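Local coordinates for protein gamma-resorcylate decarboxylase (Polaromonas, PDB 4QRO) that probably catalyses the decarboxylation of gamma-resorcylate (2,6-dihydroxybenzoate) to resorcinol at a manganese centre, as a member of the amidohydrolase superfamily, at residues 199-204 / 247-252. Sequence-based numbering, arbitrary orientation.
Sequences RLMGSG and RKIVDY
Met201, in the last turn of one helix, lies beside Tyr252 and Ile249 in the first turn of another; the backbones come closest at Met201 and Tyr252, whose CA atoms are 6.0 Å apart. Gly204 leaves the first helix with a positive phi of 87° and is also the N-cap of helix 205-208, while Lys248 sits at the N-cap position of helix 249-256, its backbone N bonded to Asp251 OD2 at 3.2 Å.

The segments meet by van der Waals packing, side chain on side chain and side chain on backbone. The Met201 side chain runs antiparallel alongside that of Tyr252, with CG 3.8 Å from Tyr252 CB. With CG anti to the carbonyl carbon (chi1 -67°) and chi2 extended (-179°), its SD is carried to CG2 of Ile249 at 3.7 Å, the two side chains lying roughly perpendicular. The end of the other Ile249 branch comes up to the first backbone, CD1 3.8 Å from Gly202 N. Tyr252 sets its ring obliquely against the carbonyl of Met201, with CD2 3.7 Å from the O. At the far end of that ring Tyr252 OH accepts a hydrogen bond from Arg247 N (3.0 Å) and is also hydrogen-bonded to Asp207 OD1, which ties the start of the second segment and helix 205-208 to one phenol.

Phe206 of helix 205-208 packs on both Met201 and Tyr252. Asp231 of helix 223-232 accepts bonds from the first backbone N-H groups of helix 249-256, and Met227 and Trp181 of the second subunit lie against Ile249. The contact thus joins the C-terminal end of helix 188-202 to the start of helix 249-256, the helix leading into strand 257-260.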
loop_
_atom_site.group_PDB
_atom_site.type_symbol
_atom_site.label_atom_id
_atom_site.label_comp_id
_atom_site.label_asym_id
_atom_site.label_seq_id
_atom_site.Cartn_x
_atom_site.Cartn_y
_atom_site.Cartn_z
ATOM N N ARG A 199 5.873 5.318 10.256
ATOM C CA ARG A 199 6.309 5.337 11.650
ATOM C C ARG A 199 7.354 6.437 11.886
ATOM O O ARG A 199 7.229 7.199 12.846
ATOM C CB ARG A 199 6.828 3.972 12.106
ATOM C CG ARG A 199 5.752 2.901 12.212
ATOM C CD ARG A 199 6.320 1.536 12.604
ATOM N NE ARG A 199 7.143 1.576 13.825
ATOM C CZ ARG A 199 6.996 0.765 14.878
ATOM N NH1 ARG A 199 6.059 -0.199 14.898
ATOM N NH2 ARG A 199 7.805 0.900 15.925
ATOM N N LEU A 200 8.329 6.569 10.994
ATOM C CA LEU A 200 9.337 7.646 11.148
ATOM C C LEU A 200 8.673 9.038 11.106
ATOM O O LEU A 200 8.947 9.893 11.940
ATOM C CB LEU A 200 10.401 7.558 10.061
ATOM C CG LEU A 200 11.293 6.316 9.965
ATOM C CD1 LEU A 200 12.273 6.469 8.811
ATOM C CD2 LEU A 200 12.035 6.107 11.287
ATOM N N MET A 201 7.810 9.257 10.121
ATOM C CA MET A 201 7.123 10.555 9.935
ATOM C C MET A 201 6.208 10.926 11.122
ATOM O O MET A 201 6.276 12.054 11.633
ATOM C CB MET A 201 6.299 10.554 8.628
ATOM C CG MET A 201 7.129 10.494 7.356
ATOM S SD MET A 201 6.116 10.515 5.852
ATOM C CE MET A 201 6.490 8.926 5.137
ATOM N N GLY A 202 5.384 9.982 11.562
ATOM C CA GLY A 202 4.513 10.170 12.750
ATOM C C GLY A 202 5.243 10.406 14.079
ATOM O O GLY A 202 4.725 11.082 14.986
ATOM N N SER A 203 6.459 9.887 14.198
ATOM C CA SER A 203 7.153 9.887 15.487
ATOM C C SER A 203 7.614 11.247 15.910
ATOM O O SER A 203 7.983 11.425 17.067
ATOM C CB SER A 203 8.356 8.963 15.455
ATOM O OG SER A 203 9.313 9.463 14.531
ATOM N N GLY A 204 7.637 12.200 14.980
ATOM C CA GLY A 204 8.198 13.522 15.254
ATOM C C GLY A 204 9.692 13.605 15.004
ATOM O O GLY A 204 10.335 14.628 15.283
ATOM N N ARG A 247 3.096 18.187 12.659
ATOM C CA ARG A 247 2.477 18.597 11.407
ATOM C C ARG A 247 1.808 17.409 10.717
ATOM O O ARG A 247 1.725 16.329 11.299
ATOM C CB ARG A 247 3.545 19.217 10.512
ATOM C CG ARG A 247 4.155 20.479 11.110
ATOM C CD ARG A 247 5.513 20.739 10.506
ATOM N NE ARG A 247 5.370 21.327 9.187
ATOM C CZ ARG A 247 6.285 21.281 8.217
ATOM N NH1 ARG A 247 7.445 20.646 8.372
ATOM N NH2 ARG A 247 6.020 21.878 7.067
ATOM N N LYS A 248 1.302 17.647 9.503
ATOM C CA LYS A 248 0.658 16.608 8.672
ATOM C C LYS A 248 1.708 15.625 8.169
ATOM O O LYS A 248 2.860 16.008 7.935
ATOM C CB LYS A 248 -0.056 17.251 7.472
ATOM C CG LYS A 248 -1.229 18.158 7.816
ATOM C CD LYS A 248 -1.615 18.971 6.583
ATOM C CE LYS A 248 -2.857 19.808 6.810
ATOM N NZ LYS A 248 -4.074 19.025 6.481
ATOM N N ILE A 249 1.332 14.352 8.013
ATOM C CA ILE A 249 2.265 13.367 7.468
ATOM C C ILE A 249 2.786 13.851 6.090
ATOM O O ILE A 249 3.977 13.749 5.798
ATOM C CB ILE A 249 1.610 11.963 7.367
ATOM C CG1 ILE A 249 1.222 11.418 8.756
ATOM C CG2 ILE A 249 2.485 10.999 6.573
ATOM C CD1 ILE A 249 2.358 11.369 9.775
ATOM N N VAL A 250 1.905 14.408 5.261
ATOM C CA VAL A 250 2.288 14.851 3.928
ATOM C C VAL A 250 3.404 15.912 3.957
ATOM O O VAL A 250 4.195 16.005 3.012
ATOM C CB VAL A 250 1.078 15.363 3.104
ATOM C CG1 VAL A 250 0.565 16.703 3.639
ATOM C CG2 VAL A 250 1.452 15.498 1.623
ATOM N N ASP A 251 3.473 16.698 5.026
ATOM C CA ASP A 251 4.545 17.704 5.174
ATOM C C ASP A 251 5.921 17.034 5.247
ATOM O O ASP A 251 6.844 17.444 4.557
ATOM C CB ASP A 251 4.328 18.597 6.412
ATOM C CG ASP A 251 3.101 19.500 6.285
ATOM O OD1 ASP A 251 2.820 19.981 5.183
ATOM O OD2 ASP A 251 2.400 19.702 7.289
ATOM N N TYR A 252 6.042 15.973 6.034
ATOM C CA TYR A 252 7.333 15.252 6.172
ATOM C C TYR A 252 7.677 14.462 4.919
ATOM O O TYR A 252 8.821 14.406 4.489
ATOM C CB TYR A 252 7.303 14.334 7.406
ATOM C CG TYR A 252 6.917 15.095 8.671
ATOM C CD1 TYR A 252 7.743 16.098 9.178
ATOM C CD2 TYR A 252 5.724 14.842 9.319
ATOM C CE1 TYR A 252 7.405 16.797 10.318
ATOM C CE2 TYR A 252 5.359 15.543 10.449
ATOM C CZ TYR A 252 6.207 16.516 10.952
ATOM O OH TYR A 252 5.832 17.222 12.072
#